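Local coordinates for DUF3861 domain-containing protein (Pectobacterium atrosepticum SCRI1043, PDB 3CJL) that is of unknown function but forms a two-subunit assembly, each subunit pairing a two-stranded antiparallel sheet with packed helices, one of them long, at residues E35-D38 with G39-M43; Q49-M52 with V53-L57; K56-G59 with E60-Q64; R79-M82 with M83-K87. All coordinates share one frame; numbering follows the deposited sequence.

Interaction 1 of 4, residues E35-D38 with G39-M43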
loop_
_atom_site.group_PDB
_atom_site.type_symbol
_atom_site.label_atom_id
_atom_site.label_comp_id
_atom_site.label_asym_id
_atom_site.label_seq_id
_atom_site.Cartn_x
_atom_site.Cartn_y
_atom_site.Cartn_z
ATOM N N GLU A 35 0.806 -6.706 -14.768
ATOM C CA GLU A 35 0.508 -7.593 -15.903
ATOM C C GLU A 35 0.712 -9.065 -15.521
ATOM O O GLU A 35 -0.115 -9.917 -15.840
ATOM C CB GLU A 35 1.417 -7.299 -17.108
ATOM C CG GLU A 35 1.252 -5.943 -17.786
ATOM C CD GLU A 35 2.196 -5.799 -18.986
ATOM O OE1 GLU A 35 1.933 -6.459 -20.021
ATOM O OE2 GLU A 35 3.196 -5.041 -18.897
ATOM N N LYS A 36 1.830 -9.337 -14.853
ATOM C CA LYS A 36 2.227 -10.684 -14.412
ATOM C C LYS A 36 1.218 -11.356 -13.466
ATOM O O LYS A 36 0.811 -12.490 -13.713
ATOM C CB LYS A 36 3.621 -10.591 -13.772
ATOM C CG LYS A 36 4.187 -11.838 -13.135
ATOM C CD LYS A 36 5.656 -11.599 -12.740
ATOM C CE LYS A 36 6.085 -12.444 -11.539
ATOM N NZ LYS A 36 5.380 -12.009 -10.277
ATOM N N VAL A 37 0.812 -10.661 -12.403
ATOM C CA VAL A 37 -0.139 -11.216 -11.417
ATOM C C VAL A 37 -1.599 -11.137 -11.853
ATOM O O VAL A 37 -2.452 -11.725 -11.195
ATOM C CB VAL A 37 -0.026 -10.547 -10.028
ATOM C CG1 VAL A 37 1.397 -10.636 -9.520
ATOM C CG2 VAL A 37 -0.542 -9.099 -10.064
ATOM N N ASP A 38 -1.881 -10.394 -12.927
ATOM C CA ASP A 38 -3.238 -10.242 -13.487
ATOM C C ASP A 38 -3.907 -11.613 -13.682
ATOM O O ASP A 38 -3.437 -12.425 -14.476
ATOM C CB ASP A 38 -3.163 -9.495 -14.837
ATOM C CG ASP A 38 -4.531 -9.172 -15.439
ATOM O OD1 ASP A 38 -5.548 -9.105 -14.707
ATOM O OD2 ASP A 38 -4.565 -8.958 -16.672
ATOM N N GLY A 39 -4.973 -11.862 -12.920
ATOM C CA GLY A 39 -5.703 -13.124 -12.969
ATOM C C GLY A 39 -5.063 -14.317 -12.271
ATOM O O GLY A 39 -5.566 -15.431 -12.399
ATOM N N LYS A 40 -3.975 -14.101 -11.533
ATOM C CA LYS A 40 -3.283 -15.173 -10.798
ATOM C C LYS A 40 -3.609 -15.209 -9.306
ATOM O O LYS A 40 -3.273 -16.188 -8.634
ATOM C CB LYS A 40 -1.752 -15.042 -10.932
ATOM C CG LYS A 40 -1.170 -15.521 -12.243
ATOM C CD LYS A 40 0.360 -15.499 -12.188
ATOM C CE LYS A 40 0.983 -16.190 -13.396
ATOM N NZ LYS A 40 0.499 -15.631 -14.691
HETATM N N MSE A 41 -4.248 -14.165 -8.780
HETATM C CA MSE A 41 -4.429 -14.036 -7.329
HETATM C C MSE A 41 -5.732 -14.594 -6.771
HETATM O O MSE A 41 -5.892 -14.635 -5.551
HETATM C CB MSE A 41 -4.240 -12.564 -6.893
HETATM C CG MSE A 41 -2.822 -12.036 -7.094
HETATM SE SE MSE A 41 -1.507 -13.115 -6.115
HETATM C CE MSE A 41 0.116 -12.471 -6.978
ATOM N N ASP A 42 -6.639 -15.037 -7.642
ATOM C CA ASP A 42 -7.944 -15.569 -7.230
ATOM C C ASP A 42 -8.787 -14.448 -6.571
ATOM O O ASP A 42 -9.440 -14.639 -5.538
ATOM C CB ASP A 42 -7.740 -16.791 -6.318
ATOM C CG ASP A 42 -8.950 -17.693 -6.243
ATOM O OD1 ASP A 42 -9.937 -17.481 -6.983
ATOM O OD2 ASP A 42 -8.903 -18.634 -5.423
HETATM N N MSE A 43 -8.719 -13.269 -7.196
HETATM C CA MSE A 43 -9.441 -12.057 -6.800
HETATM C C MSE A 43 -9.830 -11.352 -8.079
HETATM O O MSE A 43 -9.384 -11.741 -9.158
HETATM C CB MSE A 43 -8.542 -11.102 -6.007
HETATM C CG MSE A 43 -7.925 -11.697 -4.761
HETATM SE SE MSE A 43 -6.891 -10.403 -3.722
HETATM C CE MSE A 43 -5.779 -9.701 -5.054
#

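Interaction 2 of 4, residues Q49-M52 with V53-L57. With EDO (1,2-ethanediol), chain C.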
loop_
_atom_site.group_PDB
_atom_site.type_symbol
_atom_site.label_atom_id
_atom_site.label_comp_id
_atom_site.label_asym_id
_atom_site.label_seq_id
_atom_site.Cartn_x
_atom_site.Cartn_y
_atom_site.Cartn_z
ATOM N N GLN A 49 -5.180 -5.212 -8.342
ATOM C CA GLN A 49 -4.474 -3.954 -8.597
ATOM C C GLN A 49 -4.249 -3.126 -7.324
ATOM O O GLN A 49 -3.138 -2.667 -7.077
ATOM C CB GLN A 49 -5.314 -3.175 -9.615
ATOM C CG GLN A 49 -4.767 -1.878 -10.155
ATOM C CD GLN A 49 -5.677 -1.324 -11.260
ATOM O OE1 GLN A 49 -5.217 -1.038 -12.363
ATOM N NE2 GLN A 49 -6.976 -1.217 -10.972
ATOM N N ALA A 50 -5.305 -2.921 -6.534
ATOM C CA ALA A 50 -5.219 -2.185 -5.247
ATOM C C ALA A 50 -4.280 -2.865 -4.225
ATOM O O ALA A 50 -3.465 -2.236 -3.584
ATOM C CB ALA A 50 -6.640 -2.019 -4.633
ATOM N N PHE A 51 -4.427 -4.168 -4.099
ATOM C CA PHE A 51 -3.626 -4.992 -3.204
ATOM C C PHE A 51 -2.146 -4.912 -3.544
ATOM O O PHE A 51 -1.324 -4.692 -2.657
ATOM C CB PHE A 51 -4.191 -6.434 -3.225
ATOM C CG PHE A 51 -3.221 -7.502 -2.898
ATOM C CD1 PHE A 51 -2.864 -7.774 -1.598
ATOM C CD2 PHE A 51 -2.692 -8.282 -3.904
ATOM C CE1 PHE A 51 -1.956 -8.790 -1.338
ATOM C CE2 PHE A 51 -1.805 -9.278 -3.627
ATOM C CZ PHE A 51 -1.441 -9.526 -2.351
HETATM N N MSE A 52 -1.818 -5.056 -4.822
HETATM C CA MSE A 52 -0.427 -5.019 -5.287
HETATM C C MSE A 52 0.192 -3.635 -5.182
HETATM O O MSE A 52 1.327 -3.504 -4.761
HETATM C CB MSE A 52 -0.346 -5.547 -6.713
HETATM C CG MSE A 52 -0.585 -7.074 -6.802
HETATM SE SE MSE A 52 0.782 -8.186 -5.886
HETATM C CE MSE A 52 2.305 -7.176 -6.518
ATOM N N VAL A 53 -0.562 -2.592 -5.518
ATOM C CA VAL A 53 -0.073 -1.212 -5.364
ATOM C C VAL A 53 0.190 -0.900 -3.895
ATOM O O VAL A 53 1.244 -0.367 -3.543
ATOM C CB VAL A 53 -1.066 -0.180 -5.957
ATOM C CG1 VAL A 53 -0.697 1.255 -5.551
ATOM C CG2 VAL A 53 -1.114 -0.309 -7.473
ATOM N N GLY A 54 -0.771 -1.240 -3.047
ATOM C CA GLY A 54 -0.674 -0.983 -1.625
ATOM C C GLY A 54 0.477 -1.695 -0.962
ATOM O O GLY A 54 1.236 -1.073 -0.225
ATOM N N LEU A 55 0.607 -2.985 -1.254
ATOM C CA LEU A 55 1.710 -3.826 -0.758
ATOM C C LEU A 55 3.136 -3.347 -1.157
ATOM O O LEU A 55 4.055 -3.369 -0.339
ATOM C CB LEU A 55 1.497 -5.243 -1.276
ATOM C CG LEU A 55 2.427 -6.359 -0.839
ATOM C CD1 LEU A 55 2.278 -6.573 0.644
ATOM C CD2 LEU A 55 2.083 -7.612 -1.628
ATOM N N LYS A 56 3.321 -2.973 -2.425
ATOM C CA LYS A 56 4.597 -2.446 -2.900
ATOM C C LYS A 56 4.919 -1.080 -2.277
ATOM O O LYS A 56 6.064 -0.813 -1.960
ATOM C CB LYS A 56 4.645 -2.333 -4.429
ATOM C CG LYS A 56 4.408 -3.606 -5.238
ATOM C CD LYS A 56 5.109 -4.864 -4.739
ATOM C CE LYS A 56 6.567 -4.860 -4.984
ATOM N NZ LYS A 56 7.124 -6.232 -4.627
ATOM N N LEU A 57 3.917 -0.224 -2.096
ATOM C CA LEU A 57 4.126 1.065 -1.431
ATOM C C LEU A 57 4.556 0.876 0.011
ATOM O O LEU A 57 5.593 1.380 0.388
ATOM C CB LEU A 57 2.877 1.954 -1.481
ATOM C CG LEU A 57 2.568 2.636 -2.815
ATOM C CD1 LEU A 57 1.206 3.341 -2.740
ATOM C CD2 LEU A 57 3.692 3.607 -3.216
HETATM C C1 EDO C . 5.113 -10.663 -6.711
HETATM O O1 EDO C . 3.842 -11.247 -6.381
HETATM C C2 EDO C . 5.563 -9.720 -5.595
HETATM O O2 EDO C . 6.811 -9.085 -5.932
#

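Interaction 3 of 4, residues K56-G59 with E60-Q64. With EDO (1,2-ethanediol), chain C.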
loop_
_atom_site.group_PDB
_atom_site.type_symbol
_atom_site.label_atom_id
_atom_site.label_comp_id
_atom_site.label_asym_id
_atom_site.label_seq_id
_atom_site.Cartn_x
_atom_site.Cartn_y
_atom_site.Cartn_z
ATOM N N LYS A 56 3.321 -2.973 -2.425
ATOM C CA LYS A 56 4.597 -2.446 -2.900
ATOM C C LYS A 56 4.919 -1.080 -2.277
ATOM O O LYS A 56 6.064 -0.813 -1.960
ATOM C CB LYS A 56 4.645 -2.333 -4.429
ATOM C CG LYS A 56 4.408 -3.606 -5.238
ATOM C CD LYS A 56 5.109 -4.864 -4.739
ATOM C CE LYS A 56 6.567 -4.860 -4.984
ATOM N NZ LYS A 56 7.124 -6.232 -4.627
ATOM N N LEU A 57 3.917 -0.224 -2.096
ATOM C CA LEU A 57 4.126 1.065 -1.431
ATOM C C LEU A 57 4.556 0.876 0.011
ATOM O O LEU A 57 5.593 1.380 0.388
ATOM C CB LEU A 57 2.877 1.954 -1.481
ATOM C CG LEU A 57 2.568 2.636 -2.815
ATOM C CD1 LEU A 57 1.206 3.341 -2.740
ATOM C CD2 LEU A 57 3.692 3.607 -3.216
ATOM N N PHE A 58 3.790 0.135 0.812
ATOM C CA PHE A 58 4.151 0.001 2.230
ATOM C C PHE A 58 5.358 -0.915 2.445
ATOM O O PHE A 58 6.165 -0.637 3.316
ATOM C CB PHE A 58 2.914 -0.218 3.151
ATOM C CG PHE A 58 2.673 -1.627 3.610
ATOM C CD1 PHE A 58 3.371 -2.136 4.695
ATOM C CD2 PHE A 58 1.639 -2.389 3.062
ATOM C CE1 PHE A 58 3.134 -3.416 5.156
ATOM C CE2 PHE A 58 1.368 -3.675 3.534
ATOM C CZ PHE A 58 2.123 -4.189 4.578
ATOM N N GLY A 59 5.535 -1.920 1.586
ATOM C CA GLY A 59 6.679 -2.823 1.641
ATOM C C GLY A 59 8.024 -2.175 1.355
ATOM O O GLY A 59 9.009 -2.479 2.014
ATOM N N GLU A 60 8.052 -1.298 0.362
ATOM C CA GLU A 60 9.217 -0.462 0.068
ATOM C C GLU A 60 9.623 0.428 1.260
ATOM O O GLU A 60 10.806 0.531 1.574
ATOM C CB GLU A 60 8.926 0.393 -1.165
ATOM C CG GLU A 60 10.025 1.343 -1.588
ATOM C CD GLU A 60 11.357 0.649 -1.860
ATOM O OE1 GLU A 60 11.363 -0.457 -2.456
ATOM O OE2 GLU A 60 12.396 1.231 -1.472
ATOM N N VAL A 61 8.662 1.049 1.936
ATOM C CA VAL A 61 8.982 1.893 3.111
ATOM C C VAL A 61 9.626 1.084 4.244
ATOM O O VAL A 61 10.585 1.527 4.881
ATOM C CB VAL A 61 7.748 2.658 3.643
ATOM C CG1 VAL A 61 8.104 3.402 4.926
ATOM C CG2 VAL A 61 7.249 3.650 2.603
HETATM N N MSE A 62 9.090 -0.092 4.494
HETATM C CA MSE A 62 9.663 -0.995 5.481
HETATM C C MSE A 62 11.079 -1.457 5.092
HETATM O O MSE A 62 11.926 -1.575 5.970
HETATM C CB MSE A 62 8.734 -2.181 5.711
HETATM C CG MSE A 62 7.431 -1.743 6.360
HETATM SE SE MSE A 62 6.299 -3.199 7.000
HETATM C CE MSE A 62 6.596 -4.482 5.556
HETATM N N MSE A 63 11.337 -1.694 3.804
HETATM C CA MSE A 63 12.706 -1.996 3.329
HETATM C C MSE A 63 13.654 -0.843 3.658
HETATM O O MSE A 63 14.780 -1.064 4.056
HETATM C CB MSE A 63 12.781 -2.177 1.802
HETATM C CG MSE A 63 12.085 -3.367 1.171
HETATM SE SE MSE A 63 12.317 -5.003 2.121
HETATM C CE MSE A 63 10.518 -5.041 3.169
ATOM N N GLN A 64 13.180 0.388 3.463
ATOM C CA GLN A 64 13.975 1.589 3.765
ATOM C C GLN A 64 14.149 1.845 5.261
ATOM O O GLN A 64 15.122 2.459 5.665
ATOM C CB GLN A 64 13.335 2.802 3.112
ATOM C CG GLN A 64 13.356 2.727 1.599
ATOM C CD GLN A 64 12.593 3.845 0.947
ATOM O OE1 GLN A 64 12.264 4.836 1.583
ATOM N NE2 GLN A 64 12.305 3.689 -0.338
HETATM C C1 EDO C . 5.113 -10.663 -6.711
HETATM O O1 EDO C . 3.842 -11.247 -6.381
HETATM C C2 EDO C . 5.563 -9.720 -5.595
HETATM O O2 EDO C . 6.811 -9.085 -5.932
#

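Interaction 4 of 4, residues R79-M82 with M83-K87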
loop_
_atom_site.group_PDB
_atom_site.type_symbol
_atom_site.label_atom_id
_atom_site.label_comp_id
_atom_site.label_asym_id
_atom_site.label_seq_id
_atom_site.Cartn_x
_atom_site.Cartn_y
_atom_site.Cartn_z
ATOM N N ARG A 79 7.813 -11.224 5.360
ATOM C CA ARG A 79 8.576 -12.012 4.410
ATOM C C ARG A 79 7.891 -13.348 4.090
ATOM O O ARG A 79 7.873 -13.760 2.946
ATOM C CB ARG A 79 9.990 -12.267 4.935
ATOM C CG ARG A 79 10.891 -12.867 3.871
ATOM C CD ARG A 79 12.388 -12.698 4.199
ATOM N NE ARG A 79 13.227 -13.229 3.124
ATOM C CZ ARG A 79 13.425 -14.529 2.910
ATOM N NH1 ARG A 79 12.865 -15.464 3.680
ATOM N NH2 ARG A 79 14.197 -14.912 1.916
ATOM N N ALA A 80 7.332 -14.009 5.103
ATOM C CA ALA A 80 6.614 -15.264 4.907
ATOM C C ALA A 80 5.370 -15.058 4.037
ATOM O O ALA A 80 5.042 -15.894 3.199
ATOM C CB ALA A 80 6.231 -15.886 6.255
ATOM N N PHE A 81 4.690 -13.937 4.248
ATOM C CA PHE A 81 3.533 -13.562 3.447
ATOM C C PHE A 81 3.962 -13.324 1.987
ATOM O O PHE A 81 3.317 -13.811 1.051
ATOM C CB PHE A 81 2.878 -12.318 4.053
ATOM C CG PHE A 81 1.765 -11.751 3.238
ATOM C CD1 PHE A 81 0.532 -12.383 3.198
ATOM C CD2 PHE A 81 1.949 -10.592 2.513
ATOM C CE1 PHE A 81 -0.514 -11.841 2.455
ATOM C CE2 PHE A 81 0.914 -10.057 1.765
ATOM C CZ PHE A 81 -0.320 -10.689 1.737
HETATM N N MSE A 82 5.060 -12.598 1.807
HETATM C CA MSE A 82 5.593 -12.325 0.472
HETATM C C MSE A 82 5.996 -13.596 -0.249
HETATM O O MSE A 82 5.743 -13.724 -1.434
HETATM C CB MSE A 82 6.807 -11.402 0.530
HETATM C CG MSE A 82 6.506 -9.945 0.890
HETATM SE SE MSE A 82 5.178 -9.110 -0.208
HETATM C CE MSE A 82 5.986 -9.452 -1.958
HETATM N N MSE A 83 6.620 -14.526 0.468
HETATM C CA MSE A 83 7.025 -15.796 -0.133
HETATM C C MSE A 83 5.831 -16.633 -0.569
HETATM O O MSE A 83 5.887 -17.266 -1.609
HETATM C CB MSE A 83 7.903 -16.609 0.814
HETATM C CG MSE A 83 9.374 -16.229 0.774
HETATM SE SE MSE A 83 10.318 -17.210 2.162
HETATM C CE MSE A 83 9.438 -18.896 2.081
ATOM N N ASN A 84 4.764 -16.645 0.224
ATOM C CA ASN A 84 3.541 -17.345 -0.163
ATOM C C ASN A 84 2.866 -16.706 -1.389
ATOM O O ASN A 84 2.363 -17.429 -2.245
ATOM C CB ASN A 84 2.560 -17.429 0.993
ATOM C CG ASN A 84 1.344 -18.261 0.649
ATOM O OD1 ASN A 84 1.443 -19.475 0.507
ATOM N ND2 ASN A 84 0.196 -17.611 0.494
ATOM N N LEU A 85 2.862 -15.373 -1.475
ATOM C CA LEU A 85 2.320 -14.687 -2.656
ATOM C C LEU A 85 3.113 -14.984 -3.928
ATOM O O LEU A 85 2.530 -15.069 -5.007
ATOM C CB LEU A 85 2.247 -13.159 -2.469
ATOM C CG LEU A 85 1.169 -12.621 -1.523
ATOM C CD1 LEU A 85 1.380 -11.122 -1.321
ATOM C CD2 LEU A 85 -0.272 -12.933 -2.007
ATOM N N LYS A 86 4.433 -15.110 -3.808
ATOM C CA LYS A 86 5.293 -15.399 -4.967
ATOM C C LYS A 86 5.181 -16.841 -5.469
ATOM O O LYS A 86 5.497 -17.107 -6.623
ATOM C CB LYS A 86 6.749 -15.048 -4.674
ATOM C CG LYS A 86 6.979 -13.550 -4.584
ATOM C CD LYS A 86 8.370 -13.251 -4.064
ATOM C CE LYS A 86 8.558 -11.784 -3.794
ATOM N NZ LYS A 86 9.907 -11.578 -3.219
ATOM N N LYS A 87 4.730 -17.759 -4.614
ATOM C CA LYS A 87 4.452 -19.134 -5.035
ATOM C C LYS A 87 3.261 -19.208 -6.013
ATOM O O LYS A 87 3.141 -20.186 -6.762
ATOM C CB LYS A 87 4.235 -20.060 -3.823
ATOM C CG LYS A 87 5.515 -20.329 -3.040
ATOM C CD LYS A 87 5.354 -21.363 -1.930
ATOM C CE LYS A 87 5.228 -22.790 -2.492
ATOM N NZ LYS A 87 5.383 -23.886 -1.476
HETATM O O HOH W 1 0.311 -14.998 0.950
#

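Interaction 1 of 4, residues E35-D38 with G39-M43
Val37 and Lys40 join across the end of helix 30-37: the amide N of Lys40 donates to Val37 O at 2.8 Å, with an N-H...O angle of 162°. The donor stands well above the carbonyl plane, 43° out of it, so neither lone pair is met head on. With Asp38 and Gly39 between them, the bond closes a type II beta-turn; the positive phi of Gly39 (77°) is one glycine adopts readily. Beside it, the Lys40 side chain doubles back along the last turn of the helix. Its CD passes Lys36 O at 3.4 Å, and a bend at the last torsion brings NZ to the same oxygen for a weak hydrogen bond of 3.3 Å. On the buried side, Met41, a selenomethionine, bends at chi2 and lays its methyl CE against Val37 CG1 at 3.4 Å, a tight pair, the two side chains meeting at a slant. The turn is held in place by its surroundings. Val37 packs on Thr48 and Met52 of helix 45-64, Met41 lies on Leu70 of the second subunit, and Asp42 O accepts a hydrogen bond from His68 NE2 of that subunit. The contact is thus split by chemistry. Lys40 puts a probably positive ammonium by a carbonyl at the C-terminal end of helix 30-37, where the helix dipole would be expected to favour it, while Val37 and Met41 supply the buried apolar side, set against helix 45-64 and the second subunit.

Interaction 2 of 4, residues Q49-M52 with V53-L57
Phe51 and Leu55, one helical turn apart, lie side by side and point the same way. Both have CG anti to the backbone N (Phe51 chi1 154°, Leu55 chi1 -175°), and the ring atom Phe51 CZ meets the methyl Leu55 CD2 at 4.1 Å, approached obliquely. The neighbouring pair, Met52 and Lys56, also runs alongside. The CE of Met52, a selenomethionine, touches Lys56 CD at 4.0 Å. The lysine is folded at chi2 and chi3, with its CG against Met52 O at 3.1 Å, and its NZ is carried out to two partners: a salt bridge with Asp28 and a hydrogen bond of 3.2 Å to O2 of a 1,2-ethanediol, probably from the crystallisation liquor. On another side of the helix, Val53 CG2 rests near Gln49 O at 3.1 Å. Four backbone bonds underlie these pairs; that from Gly54 N to Ala50 O measures 2.9 Å. Outward, Met52 faces Leu33 and Leu34 of helix 30-37, and Leu55 faces Phe78, Met82 and Leu85 of helix 75-86. Phe51 meets Phe71 of the second subunit with the rings steeply inclined, and Val53 packs on Leu57 of that subunit. This is the i to i+4 side-chain pairing of a buried alpha-helix, here the long central helix 45-64, which serves at once as core of its own subunit and as part of the dimer interface.

Interaction 3 of 4, residues K56-G59 with E60-Q64
A Met-aromatic contact within the C-terminal half of helix 45-64 joins Phe58 to Met62, a selenomethionine one turn later. Met62 SE sits at the edge of the ring, 4.9 Å from the Phe58 centroid and 80° off the ring normal. The two side chains run alongside each other in the same direction. Met62 starts with CG anti to the carbonyl carbon (chi1 -66°) and turns at chi3, which carries its methyl CE to 3.6 Å from Phe58 CE1. Beneath them Met62 N donates to Phe58 O at 3.2 Å, one of the i to i+4 bonds of the helix. The Phe58 ring also meets Phe78 of its own chain and Phe58 of the second subunit, and Met62 packs on Phe74 as well as on Phe81 of that subunit, so this pair belongs to an aromatic cluster at the dimer interface. Round the helix, Met63 hooks back at chi2 and chi3 and puts its CE beside Gly59 O at 3.2 Å; the same oxygen, Gly59 O, accepts from Met63 N at 3.0 Å. Glu60 CB lies against Lys56 O, and its side chain packs on Phe24 and Leu26 of strand 19-26. The Glu60 carboxylate reaches Gln64, whose OE1 is hydrogen-bonded to Gln47 of the second subunit. Gln64 NE2 donates to Glu60 OE2 at 2.7 Å, using the lone pair turned away from the other carboxylate oxygen.

Interaction 4 of 4, residues R79-M82 with M83-K87
Leu85 lies over Phe81 in the last turns of helix 75-86. From the helix its CB passes 3.7 Å from Phe81 O. CG, set anti to the carbonyl carbon by a chi1 of -72°, stands above one face of the Phe81 ring, 4.3 Å from the centroid and 18° off the normal: a CH-pi contact displaced toward the rim. At the tip, CD1 comes to 3.3 Å from Phe81 CE2, a close approach, and more loosely to SE of Met82, a selenomethionine. The leucine amide N is bonded to Phe81 O at 3.0 Å, so backbone and side chain join the same two residues. That carbonyl takes a second donor, a water that in turn accepts from Asn84 ND2 at 2.7 Å and so bridges Phe81 and Asn84. On the more exposed sides, the Arg79 chain is extended from CG to NE and brings NH1 to 3.4 Å from Met83 SE, while Met82 CE meets Lys86 CE at 3.9 Å. Phe81 touches Leu55 of helix 45-64, and Leu85 also reaches Phe51 there. Phe81 stacks on Phe74 of the second subunit, and Leu70 of that subunit packs on Phe81, Asn84 and Leu85. The end of helix 75-86 is therefore bedded between the long helix of its own chain and the segment round Leu70 and Phe74 of its partner.

How the interactions relate
From the N terminus, the two-stranded sheet comes first and helix 30-37 follows, ending in interaction 1, the turn that leads into helix 45-64. Interactions 2 and 3 overlap on that helix at Lys56 and Leu57, and interaction 4 lies near the end of the last helix, 75-86. Each joins adjacent segments, and they succeed one another along the chain, so none nests or crosses. In space, interaction 2 packs against both 1 and 4, with Met43 of interaction 1 on Phe51. Met41 of interaction 1 touches Leu85 of interaction 4, while interaction 3 touches neither 1 nor 4. Every one reaches the second subunit.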